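Local coordinates for Old Yellow Enzyme (Pichia, PDB 6AGZ), which probably reduces the carbon-carbon double bond of enone compounds asymmetrically, using a flavin mononucleotide bound in a TIM barrel, at residues Pro33-Arg38 with Arg369-Phe374; Asp47-Tyr52 with Asp377-Trp382; Gln307-Val312 with Asp335-Ile340. All coordinates share one frame; numbering follows the deposited sequence.

Contact 1 of 3, residues Pro33-Arg38 with Arg369-Phe374. With FMN (flavin mononucleotide), chain C.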
loop_
_atom_site.group_PDB
_atom_site.type_symbol
_atom_site.label_atom_id
_atom_site.label_comp_id
_atom_site.label_asym_id
_atom_site.label_seq_id
_atom_site.Cartn_x
_atom_site.Cartn_y
_atom_site.Cartn_z
ATOM N N PRO A 33 17.061 -17.123 -6.871
ATOM C CA PRO A 33 17.845 -17.894 -5.897
ATOM C C PRO A 33 17.122 -19.177 -5.517
ATOM O O PRO A 33 15.946 -19.160 -5.151
ATOM C CB PRO A 33 17.972 -16.937 -4.706
ATOM C CG PRO A 33 16.864 -15.945 -4.883
ATOM C CD PRO A 33 16.718 -15.785 -6.361
ATOM N N THR A 34 17.832 -20.299 -5.625
ATOM C CA THR A 34 17.246 -21.612 -5.374
ATOM C C THR A 34 18.224 -22.431 -4.542
ATOM O O THR A 34 19.261 -22.870 -5.048
ATOM C CB THR A 34 16.908 -22.326 -6.682
ATOM O OG1 THR A 34 16.115 -21.461 -7.506
ATOM C CG2 THR A 34 16.127 -23.601 -6.402
ATOM N N THR A 35 17.885 -22.641 -3.274
ATOM C CA THR A 35 18.737 -23.398 -2.366
ATOM C C THR A 35 18.716 -24.878 -2.728
ATOM O O THR A 35 17.646 -25.468 -2.910
ATOM C CB THR A 35 18.268 -23.197 -0.925
ATOM O OG1 THR A 35 18.505 -21.839 -0.527
ATOM C CG2 THR A 35 18.998 -24.140 0.016
ATOM N N ARG A 36 19.902 -25.482 -2.827
ATOM C CA ARG A 36 20.027 -26.886 -3.203
ATOM C C ARG A 36 20.906 -27.714 -2.275
ATOM O O ARG A 36 20.811 -28.947 -2.317
ATOM C CB ARG A 36 20.575 -27.014 -4.634
ATOM C CG ARG A 36 19.761 -26.277 -5.689
ATOM C CD ARG A 36 18.323 -26.769 -5.737
ATOM N NE ARG A 36 18.240 -28.211 -5.944
ATOM C CZ ARG A 36 18.334 -28.803 -7.130
ATOM N NH1 ARG A 36 18.519 -28.075 -8.223
ATOM N NH2 ARG A 36 18.245 -30.122 -7.224
ATOM N N PHE A 37 21.758 -27.092 -1.455
ATOM C CA PHE A 37 22.594 -27.796 -0.477
ATOM C C PHE A 37 23.561 -28.769 -1.155
ATOM O O PHE A 37 23.687 -29.931 -0.763
ATOM C CB PHE A 37 21.736 -28.521 0.563
ATOM C CG PHE A 37 20.927 -27.601 1.428
ATOM C CD1 PHE A 37 21.490 -26.452 1.959
ATOM C CD2 PHE A 37 19.600 -27.883 1.706
ATOM C CE1 PHE A 37 20.745 -25.605 2.756
ATOM C CE2 PHE A 37 18.849 -27.038 2.502
ATOM C CZ PHE A 37 19.422 -25.898 3.029
ATOM N N ARG A 38 24.256 -28.281 -2.183
ATOM C CA ARG A 38 25.291 -29.055 -2.857
ATOM C C ARG A 38 26.688 -28.503 -2.590
ATOM O O ARG A 38 27.617 -28.772 -3.360
ATOM C CB ARG A 38 25.021 -29.126 -4.360
ATOM C CG ARG A 38 24.308 -30.399 -4.806
ATOM C CD ARG A 38 22.866 -30.441 -4.323
ATOM N NE ARG A 38 22.128 -31.562 -4.901
ATOM C CZ ARG A 38 20.806 -31.697 -4.844
ATOM N NH1 ARG A 38 20.069 -30.777 -4.237
ATOM N NH2 ARG A 38 20.219 -32.750 -5.396
ATOM N N ARG A 369 13.993 -34.161 -4.870
ATOM C CA ARG A 369 15.442 -34.019 -4.956
ATOM C C ARG A 369 15.879 -32.559 -4.927
ATOM O O ARG A 369 17.021 -32.250 -5.285
ATOM C CB ARG A 369 15.975 -34.718 -6.208
ATOM C CG ARG A 369 16.192 -36.215 -6.020
ATOM C CD ARG A 369 15.413 -37.043 -7.027
ATOM N NE ARG A 369 16.278 -37.640 -8.041
ATOM C CZ ARG A 369 16.112 -37.490 -9.352
ATOM N NH1 ARG A 369 15.107 -36.762 -9.818
ATOM N NH2 ARG A 369 16.951 -38.071 -10.197
ATOM N N PHE A 370 14.993 -31.653 -4.506
ATOM C CA PHE A 370 15.381 -30.257 -4.327
ATOM C C PHE A 370 16.513 -30.130 -3.315
ATOM O O PHE A 370 17.500 -29.424 -3.552
ATOM C CB PHE A 370 14.181 -29.424 -3.875
ATOM C CG PHE A 370 13.209 -29.090 -4.973
ATOM C CD1 PHE A 370 13.503 -29.372 -6.296
ATOM C CD2 PHE A 370 12.004 -28.473 -4.676
ATOM C CE1 PHE A 370 12.605 -29.057 -7.303
ATOM C CE2 PHE A 370 11.105 -28.154 -5.676
ATOM C CZ PHE A 370 11.404 -28.446 -6.990
ATOM N N TYR A 371 16.386 -30.815 -2.177
ATOM C CA TYR A 371 17.299 -30.653 -1.053
ATOM C C TYR A 371 18.083 -31.930 -0.760
ATOM O O TYR A 371 18.473 -32.174 0.384
ATOM C CB TYR A 371 16.538 -30.205 0.194
ATOM C CG TYR A 371 15.703 -28.960 -0.002
ATOM C CD1 TYR A 371 16.301 -27.716 -0.167
ATOM C CD2 TYR A 371 14.315 -29.024 -0.011
ATOM C CE1 TYR A 371 15.541 -26.575 -0.342
ATOM C CE2 TYR A 371 13.547 -27.888 -0.185
ATOM C CZ TYR A 371 14.165 -26.667 -0.349
ATOM O OH TYR A 371 13.404 -25.533 -0.523
ATOM N N LYS A 372 18.326 -32.753 -1.779
ATOM C CA LYS A 372 19.125 -33.960 -1.593
ATOM C C LYS A 372 20.569 -33.552 -1.326
ATOM O O LYS A 372 21.287 -33.143 -2.244
ATOM C CB LYS A 372 19.018 -34.868 -2.815
ATOM C CG LYS A 372 19.269 -36.341 -2.517
ATOM C CD LYS A 372 19.025 -37.207 -3.745
ATOM C CE LYS A 372 18.594 -38.616 -3.359
ATOM N NZ LYS A 372 19.710 -39.410 -2.772
ATOM N N ILE A 373 20.991 -33.665 -0.065
ATOM C CA ILE A 373 22.233 -33.044 0.378
ATOM C C ILE A 373 23.431 -33.668 -0.323
ATOM O O ILE A 373 23.628 -34.889 -0.291
ATOM C CB ILE A 373 22.361 -33.157 1.904
ATOM C CG1 ILE A 373 21.349 -32.238 2.590
ATOM C CG2 ILE A 373 23.779 -32.837 2.349
ATOM C CD1 ILE A 373 21.258 -32.437 4.084
ATOM N N PHE A 374 24.236 -32.819 -0.970
ATOM C CA PHE A 374 25.564 -33.185 -1.467
ATOM C C PHE A 374 25.509 -34.312 -2.494
ATOM O O PHE A 374 26.423 -35.136 -2.575
ATOM C CB PHE A 374 26.491 -33.559 -0.305
ATOM C CG PHE A 374 27.951 -33.373 -0.603
ATOM C CD1 PHE A 374 28.436 -32.143 -1.017
ATOM C CD2 PHE A 374 28.843 -34.422 -0.448
ATOM C CE1 PHE A 374 29.780 -31.966 -1.286
ATOM C CE2 PHE A 374 30.189 -34.251 -0.714
ATOM C CZ PHE A 374 30.659 -33.021 -1.133
HETATM N N1 FMN C . 13.998 -18.009 -2.732
HETATM C C2 FMN C . 14.964 -17.207 -2.155
HETATM O O2 FMN C . 14.794 -15.990 -2.088
HETATM N N3 FMN C . 16.120 -17.765 -1.649
HETATM C C4 FMN C . 16.312 -19.128 -1.721
HETATM O O4 FMN C . 17.340 -19.634 -1.273
HETATM C C4A FMN C . 15.342 -19.936 -2.302
HETATM N N5 FMN C . 15.538 -21.295 -2.371
HETATM C C5A FMN C . 14.583 -22.102 -2.949
HETATM C C6 FMN C . 14.789 -23.474 -3.015
HETATM C C7 FMN C . 13.830 -24.296 -3.594
HETATM C C7M FMN C . 14.055 -25.775 -3.667
HETATM C C8 FMN C . 12.663 -23.745 -4.107
HETATM C C8M FMN C . 11.627 -24.631 -4.733
HETATM C C9 FMN C . 12.457 -22.374 -4.038
HETATM C C9A FMN C . 13.416 -21.546 -3.460
HETATM N N10 FMN C . 13.215 -20.179 -3.388
HETATM C C10 FMN C . 14.179 -19.375 -2.809
HETATM C "C1'" FMN C . 11.962 -19.570 -3.950
HETATM C "C2'" FMN C . 12.188 -19.345 -5.448
HETATM O "O2'" FMN C . 13.252 -18.434 -5.625
HETATM C "C3'" FMN C . 10.945 -18.840 -6.178
HETATM O "O3'" FMN C . 10.577 -17.571 -5.687
HETATM C "C4'" FMN C . 9.784 -19.818 -6.026
HETATM O "O4'" FMN C . 10.232 -21.129 -6.288
HETATM C "C5'" FMN C . 8.642 -19.495 -6.981
HETATM O "O5'" FMN C . 9.131 -19.452 -8.303
HETATM P P FMN C . 8.742 -20.615 -9.346
HETATM O O1P FMN C . 7.240 -20.776 -9.368
HETATM O O2P FMN C . 9.227 -20.248 -10.728
HETATM O O3P FMN C . 9.393 -21.905 -8.910
#

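Contact 2 of 3, residues Asp47-Tyr52 with Asp377-Trp382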
loop_
_atom_site.group_PDB
_atom_site.type_symbol
_atom_site.label_atom_id
_atom_site.label_comp_id
_atom_site.label_asym_id
_atom_site.label_seq_id
_atom_site.Cartn_x
_atom_site.Cartn_y
_atom_site.Cartn_z
ATOM N N ASP A 47 32.436 -28.553 -7.659
ATOM C CA ASP A 47 32.467 -28.706 -9.111
ATOM C C ASP A 47 31.077 -28.995 -9.662
ATOM O O ASP A 47 30.732 -28.556 -10.770
ATOM C CB ASP A 47 33.442 -29.823 -9.491
ATOM C CG ASP A 47 33.175 -31.114 -8.732
ATOM O OD1 ASP A 47 32.371 -31.091 -7.776
ATOM O OD2 ASP A 47 33.776 -32.150 -9.084
ATOM N N SER A 48 30.265 -29.733 -8.902
ATOM C CA SER A 48 28.884 -29.981 -9.299
ATOM C C SER A 48 28.117 -28.674 -9.450
ATOM O O SER A 48 27.367 -28.488 -10.414
ATOM C CB SER A 48 28.202 -30.887 -8.275
ATOM O OG SER A 48 28.887 -32.119 -8.141
ATOM N N MET A 49 28.289 -27.756 -8.496
ATOM C CA MET A 49 27.647 -26.451 -8.603
ATOM C C MET A 49 28.185 -25.670 -9.795
ATOM O O MET A 49 27.439 -24.939 -10.456
ATOM C CB MET A 49 27.848 -25.662 -7.310
ATOM C CG MET A 49 27.160 -26.274 -6.101
ATOM S SD MET A 49 27.655 -25.488 -4.558
ATOM C CE MET A 49 27.283 -23.776 -4.920
ATOM N N LEU A 50 29.480 -25.816 -10.086
ATOM C CA LEU A 50 30.071 -25.106 -11.214
ATOM C C LEU A 50 29.448 -25.554 -12.531
ATOM O O LEU A 50 29.068 -24.723 -13.364
ATOM C CB LEU A 50 31.586 -25.313 -11.229
ATOM C CG LEU A 50 32.379 -24.542 -12.286
ATOM C CD1 LEU A 50 31.787 -23.167 -12.511
ATOM C CD2 LEU A 50 33.838 -24.428 -11.883
ATOM N N SER A 51 29.332 -26.869 -12.738
ATOM C CA SER A 51 28.640 -27.358 -13.926
ATOM C C SER A 51 27.169 -26.958 -13.904
ATOM O O SER A 51 26.584 -26.634 -14.948
ATOM C CB SER A 51 28.785 -28.876 -14.027
ATOM O OG SER A 51 27.997 -29.395 -15.084
ATOM N N TYR A 52 26.568 -26.956 -12.714
ATOM C CA TYR A 52 25.153 -26.636 -12.558
ATOM C C TYR A 52 24.842 -25.231 -13.062
ATOM O O TYR A 52 23.914 -25.034 -13.854
ATOM C CB TYR A 52 24.771 -26.799 -11.085
ATOM C CG TYR A 52 23.381 -26.355 -10.690
ATOM C CD1 TYR A 52 22.287 -27.192 -10.862
ATOM C CD2 TYR A 52 23.172 -25.118 -10.095
ATOM C CE1 TYR A 52 21.018 -26.796 -10.481
ATOM C CE2 TYR A 52 21.909 -24.714 -9.710
ATOM C CZ TYR A 52 20.836 -25.557 -9.904
ATOM O OH TYR A 52 19.576 -25.158 -9.521
ATOM N N ASP A 377 22.385 -36.541 -7.843
ATOM C CA ASP A 377 21.112 -37.118 -8.253
ATOM C C ASP A 377 20.010 -36.068 -8.182
ATOM O O ASP A 377 19.802 -35.435 -7.143
ATOM C CB ASP A 377 20.769 -38.316 -7.368
ATOM C CG ASP A 377 19.532 -39.053 -7.840
ATOM O OD1 ASP A 377 19.189 -38.936 -9.034
ATOM O OD2 ASP A 377 18.904 -39.750 -7.016
ATOM N N GLY A 378 19.303 -35.887 -9.295
ATOM C CA GLY A 378 18.329 -34.819 -9.393
ATOM C C GLY A 378 18.921 -33.431 -9.412
ATOM O O GLY A 378 18.177 -32.451 -9.301
ATOM N N TYR A 379 20.241 -33.318 -9.545
ATOM C CA TYR A 379 20.944 -32.044 -9.594
ATOM C C TYR A 379 21.675 -31.847 -10.912
ATOM O O TYR A 379 21.523 -30.800 -11.553
ATOM C CB TYR A 379 21.927 -31.951 -8.414
ATOM C CG TYR A 379 22.573 -30.596 -8.235
ATOM C CD1 TYR A 379 21.887 -29.554 -7.624
ATOM C CD2 TYR A 379 23.875 -30.365 -8.657
ATOM C CE1 TYR A 379 22.475 -28.316 -7.452
ATOM C CE2 TYR A 379 24.472 -29.130 -8.486
ATOM C CZ TYR A 379 23.768 -28.109 -7.884
ATOM O OH TYR A 379 24.357 -26.879 -7.714
ATOM N N LEU A 380 22.469 -32.832 -11.335
ATOM C CA LEU A 380 23.154 -32.800 -12.622
ATOM C C LEU A 380 22.670 -33.895 -13.562
ATOM O O LEU A 380 23.229 -34.052 -14.654
ATOM C CB LEU A 380 24.668 -32.921 -12.425
ATOM C CG LEU A 380 25.387 -31.740 -11.774
ATOM C CD1 LEU A 380 26.867 -32.046 -11.609
ATOM C CD2 LEU A 380 25.186 -30.476 -12.594
ATOM N N THR A 381 21.648 -34.656 -13.170
ATOM C CA THR A 381 21.157 -35.763 -13.981
ATOM C C THR A 381 20.214 -35.320 -15.091
ATOM O O THR A 381 19.850 -36.145 -15.935
ATOM C CB THR A 381 20.443 -36.790 -13.096
ATOM O OG1 THR A 381 19.588 -36.110 -12.167
ATOM C CG2 THR A 381 21.454 -37.626 -12.329
ATOM N N TRP A 382 19.812 -34.052 -15.114
ATOM C CA TRP A 382 18.870 -33.578 -16.116
ATOM C C TRP A 382 19.558 -33.407 -17.462
ATOM O O TRP A 382 20.664 -32.865 -17.549
ATOM C CB TRP A 382 18.246 -32.253 -15.679
ATOM C CG TRP A 382 17.672 -32.299 -14.303
ATOM C CD1 TRP A 382 18.193 -31.729 -13.178
ATOM C CD2 TRP A 382 16.470 -32.964 -13.897
ATOM N NE1 TRP A 382 17.386 -31.991 -12.098
ATOM C CE2 TRP A 382 16.322 -32.748 -12.512
ATOM C CE3 TRP A 382 15.503 -33.717 -14.570
ATOM C CZ2 TRP A 382 15.247 -33.259 -11.788
ATOM C CZ3 TRP A 382 14.436 -34.223 -13.848
ATOM C CH2 TRP A 382 14.316 -33.992 -12.472
#

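Contact 3 of 3, residues Gln307-Val312 with Asp335-Ile340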
loop_
_atom_site.group_PDB
_atom_site.type_symbol
_atom_site.label_atom_id
_atom_site.label_comp_id
_atom_site.label_asym_id
_atom_site.label_seq_id
_atom_site.Cartn_x
_atom_site.Cartn_y
_atom_site.Cartn_z
ATOM N N GLN A 307 3.417 0.260 -8.236
ATOM C CA GLN A 307 3.083 1.678 -8.180
ATOM C C GLN A 307 4.184 2.484 -7.505
ATOM O O GLN A 307 4.426 3.636 -7.881
ATOM C CB GLN A 307 1.764 1.892 -7.436
ATOM C CG GLN A 307 0.516 1.617 -8.252
ATOM C CD GLN A 307 -0.730 2.189 -7.602
ATOM O OE1 GLN A 307 -1.729 1.492 -7.419
ATOM N NE2 GLN A 307 -0.676 3.469 -7.248
ATOM N N ILE A 308 4.860 1.899 -6.516
ATOM C CA ILE A 308 5.801 2.648 -5.692
ATOM C C ILE A 308 7.194 2.573 -6.299
ATOM O O ILE A 308 7.817 3.603 -6.582
ATOM C CB ILE A 308 5.800 2.127 -4.244
ATOM C CG1 ILE A 308 4.376 2.128 -3.684
ATOM C CG2 ILE A 308 6.708 2.979 -3.380
ATOM C CD1 ILE A 308 4.247 1.451 -2.338
ATOM N N TRP A 309 7.691 1.357 -6.501
ATOM C CA TRP A 309 9.021 1.159 -7.063
ATOM C C TRP A 309 8.968 1.341 -8.575
ATOM O O TRP A 309 8.176 0.683 -9.259
ATOM C CB TRP A 309 9.548 -0.226 -6.696
ATOM C CG TRP A 309 10.843 -0.552 -7.351
ATOM C CD1 TRP A 309 11.040 -1.416 -8.386
ATOM C CD2 TRP A 309 12.129 -0.008 -7.030
ATOM N NE1 TRP A 309 12.369 -1.451 -8.725
ATOM C CE2 TRP A 309 13.059 -0.595 -7.910
ATOM C CE3 TRP A 309 12.584 0.915 -6.083
ATOM C CZ2 TRP A 309 14.418 -0.291 -7.870
ATOM C CZ3 TRP A 309 13.933 1.216 -6.046
ATOM C CH2 TRP A 309 14.834 0.615 -6.932
ATOM N N LYS A 310 9.812 2.233 -9.096
ATOM C CA LYS A 310 9.804 2.583 -10.509
ATOM C C LYS A 310 10.920 1.921 -11.307
ATOM O O LYS A 310 10.926 2.034 -12.538
ATOM C CB LYS A 310 9.907 4.105 -10.678
ATOM C CG LYS A 310 8.829 4.890 -9.951
ATOM C CD LYS A 310 7.452 4.608 -10.527
ATOM C CE LYS A 310 6.407 5.532 -9.921
ATOM N NZ LYS A 310 5.067 5.323 -10.532
ATOM N N GLY A 311 11.852 1.240 -10.651
ATOM C CA GLY A 311 12.987 0.641 -11.317
ATOM C C GLY A 311 12.706 -0.765 -11.801
ATOM O O GLY A 311 11.557 -1.202 -11.903
ATOM N N VAL A 312 13.788 -1.484 -12.109
ATOM C CA VAL A 312 13.667 -2.869 -12.543
ATOM C C VAL A 312 13.066 -3.695 -11.418
ATOM O O VAL A 312 13.490 -3.603 -10.259
ATOM C CB VAL A 312 15.036 -3.417 -12.974
ATOM C CG1 VAL A 312 14.934 -4.895 -13.324
ATOM C CG2 VAL A 312 15.581 -2.621 -14.150
ATOM N N ASP A 335 5.156 -3.493 -19.102
ATOM C CA ASP A 335 6.037 -2.335 -19.167
ATOM C C ASP A 335 7.394 -2.793 -19.689
ATOM O O ASP A 335 7.543 -3.911 -20.192
ATOM C CB ASP A 335 6.131 -1.634 -17.803
ATOM C CG ASP A 335 6.572 -2.563 -16.682
ATOM O OD1 ASP A 335 7.453 -3.423 -16.903
ATOM O OD2 ASP A 335 6.038 -2.423 -15.562
ATOM N N ASP A 336 8.391 -1.916 -19.571
ATOM C CA ASP A 336 9.729 -2.164 -20.092
ATOM C C ASP A 336 10.761 -2.354 -18.983
ATOM O O ASP A 336 11.960 -2.189 -19.226
ATOM C CB ASP A 336 10.144 -1.018 -21.016
ATOM C CG ASP A 336 11.154 -1.445 -22.060
ATOM O OD1 ASP A 336 11.047 -2.583 -22.563
ATOM O OD2 ASP A 336 12.054 -0.641 -22.380
ATOM N N ARG A 337 10.322 -2.703 -17.769
ATOM C CA ARG A 337 11.231 -2.825 -16.634
ATOM C C ARG A 337 10.988 -4.096 -15.823
ATOM O O ARG A 337 11.407 -4.170 -14.664
ATOM C CB ARG A 337 11.132 -1.593 -15.726
ATOM C CG ARG A 337 9.711 -1.176 -15.325
ATOM C CD ARG A 337 9.188 -1.967 -14.128
ATOM N NE ARG A 337 7.926 -1.447 -13.611
ATOM C CZ ARG A 337 7.793 -0.846 -12.432
ATOM N NH1 ARG A 337 8.845 -0.691 -11.641
ATOM N NH2 ARG A 337 6.605 -0.405 -12.040
ATOM N N THR A 338 10.339 -5.102 -16.401
ATOM C CA THR A 338 9.916 -6.284 -15.662
ATOM C C THR A 338 10.725 -7.502 -16.087
ATOM O O THR A 338 10.777 -7.837 -17.276
ATOM C CB THR A 338 8.424 -6.552 -15.865
ATOM O OG1 THR A 338 7.667 -5.438 -15.377
ATOM C CG2 THR A 338 8.004 -7.809 -15.117
ATOM N N LEU A 339 11.349 -8.156 -15.113
ATOM C CA LEU A 339 11.998 -9.445 -15.289
ATOM C C LEU A 339 11.083 -10.548 -14.767
ATOM O O LEU A 339 10.301 -10.339 -13.838
ATOM C CB LEU A 339 13.338 -9.492 -14.552
ATOM C CG LEU A 339 14.341 -8.367 -14.822
ATOM C CD1 LEU A 339 15.562 -8.520 -13.928
ATOM C CD2 LEU A 339 14.749 -8.344 -16.284
ATOM N N ILE A 340 11.189 -11.728 -15.372
ATOM C CA ILE A 340 10.372 -12.878 -15.001
ATOM C C ILE A 340 11.298 -13.976 -14.498
ATOM O O ILE A 340 12.188 -14.430 -15.229
ATOM C CB ILE A 340 9.517 -13.378 -16.175
ATOM C CG1 ILE A 340 8.531 -12.293 -16.615
ATOM C CG2 ILE A 340 8.773 -14.645 -15.785
ATOM C CD1 ILE A 340 7.455 -11.992 -15.592
#

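Contact 1 of 3, residues Pro33-Arg38 with Arg369-Phe374
R36 and R38 reach from the loop after the first barrel strand to the same two backbone carbonyls, those of R369 and F370 in the loop 369-374. R36 NE gives F370 O a bond of 2.8 Å that lies in the carbonyl plane, on a lone pair, while R36 NH2 reaches R369 O at 3.1 Å. Bends at chi2 and chi3 (-59° and -55°) fold the R36 chain back, so that its guanidinium edge meets carbonyls although CB points away. R38 NH2 also donates to R369 O, at 3.2 Å, and R38 NH1 holds R36 O at 2.8 Å, adding a weak bond to F370 O. K372 O sits over the centre of the R38 guanidinium face, 3.0 Å from R38 CZ; the angles are too poor for hydrogen bonds. Farther along the same loop, S375 O accepts from R38 NE and G378 O from R36 NH2. Backbone pairing is limited to F374 N with F37 O, at 2.9 Å, and T35 O is buried without a partner. The F37 ring meets Y371 obliquely, planes at 43°. T35 OG1 donates to FMN O4 at 2.6 Å, P33 O accepts from FMN O2', and F370 and Y371 pack on C7M. Arginine suits both positions because its N-H groups can serve carbonyls that no strand pairs; these bonds tie the C-terminal loop to the one lining the flavin pocket, and the paired positive charge probably polarises the carbonyls.

Contact 2 of 3, residues Asp47-Tyr52 with Asp377-Trp382
Y52 and Y379 form the aromatic part of this contact, an offset stack between a residue of helix 47-57 and one of the loop 377-382. Their planes are 13° apart and the centroids 4.2 Å, and the long axes of the side chains cross at about a right angle. The overlap is therefore partial: Y379 CZ lies over one face of Y52, 3.3 Å from Y52 CG, and Y52 CD1 in turn lies over a face of Y379 towards its rim. Both side chains extend with CG anti to the backbone N (chi1 173° in Y52, -172° in Y379), which carries each ring out from its own backbone to meet the other. Tyrosine fits here because a flat ring can stack while its hydroxyl reaches in over the partner's face: Y379 OH lies 3.2 Å from Y52 CG.

Apolar contacts flank the stack. M49 CG lies 4.2 Å from Y379 CZ, its methylene against the end of the phenol. L380 places its two methyls on the helix surface, with CD1 3.8 Å from S48 CB and CD2 4.0 Å from Y52 CB; a branched leucine can thus span successive turns.

Polar groups add little across the contact. S48 O lies at the edge of the Y379 ring, near its plane and 3.5 Å from Y379 CE2, but it already accepts the helical bond from Y52 N. S48 OG is bonded to N376, and S51 OG to Q55.

Around the pair, R56 makes a cation-pi contact with Y52, and R36 and R38 pack against Y379. Helix 87-102 receives M49, and helix 344-348 meets Y52 through T347, while T381 of the loop packs on helix 395-398 and W382 on helix 344-348.

Contact 3 of 3, residues Gln307-Val312 with Asp335-Ile340
Two neighbouring helix-to-strand turns of the TIM barrel meet here: the one leading from helix 303-308 into the seventh strand, 313-316, and the one leading from helix 328-334 into the eighth, 338-341. R337, just ahead of the eighth strand, joins them. Its NH1 donates to both W309 O and G311 O, each at 2.8 Å and each close to the guanidinium plane. G311 O receives its bond in the carbonyl plane, whereas at W309 O the donor stands 37° above it. A chi1 of 49°, with the bend at chi2, turns the guanidinium toward the 309-311 turn. R337 NH2 also donates to L306 O. D335 secures the chain farther back: OD2 forms a salt bridge with R337 NE at 2.9 Å, and OD1 takes R337 N in an Asx turn and also T338 OG1. W309 NE1 bonds V312 O at 2.9 Å; glycine suits position 311, where a CB would run into W309 CZ2. Farther along, V312 CG1 packs on L339 CD1 at 3.7 Å. Arginine suits the site by length and by its planar donors, which satisfy carbonyls of the turn just after the helix; the carboxylate of D335 probably balances its charge and holds its orientation.

How the contacts relate
Contacts 1 and 2 adjoin, their centres about 10 Å apart, and share one C-terminal loop region set against the chain that follows the first barrel strand. They are joined directly by the salt bridge of R369 with D377. Contact 3 lies across the chain's centre from contact 1, about 30 Å away between centres, and joins the approaches to two adjacent barrel strands, 313-316 and 338-341. Contact 2 is buried and chiefly aromatic and apolar; contacts 1 and 3 are partly buried and rely on arginines donating to loop carbonyls. Of the three, contact 1 alone includes residues of the flavin pocket.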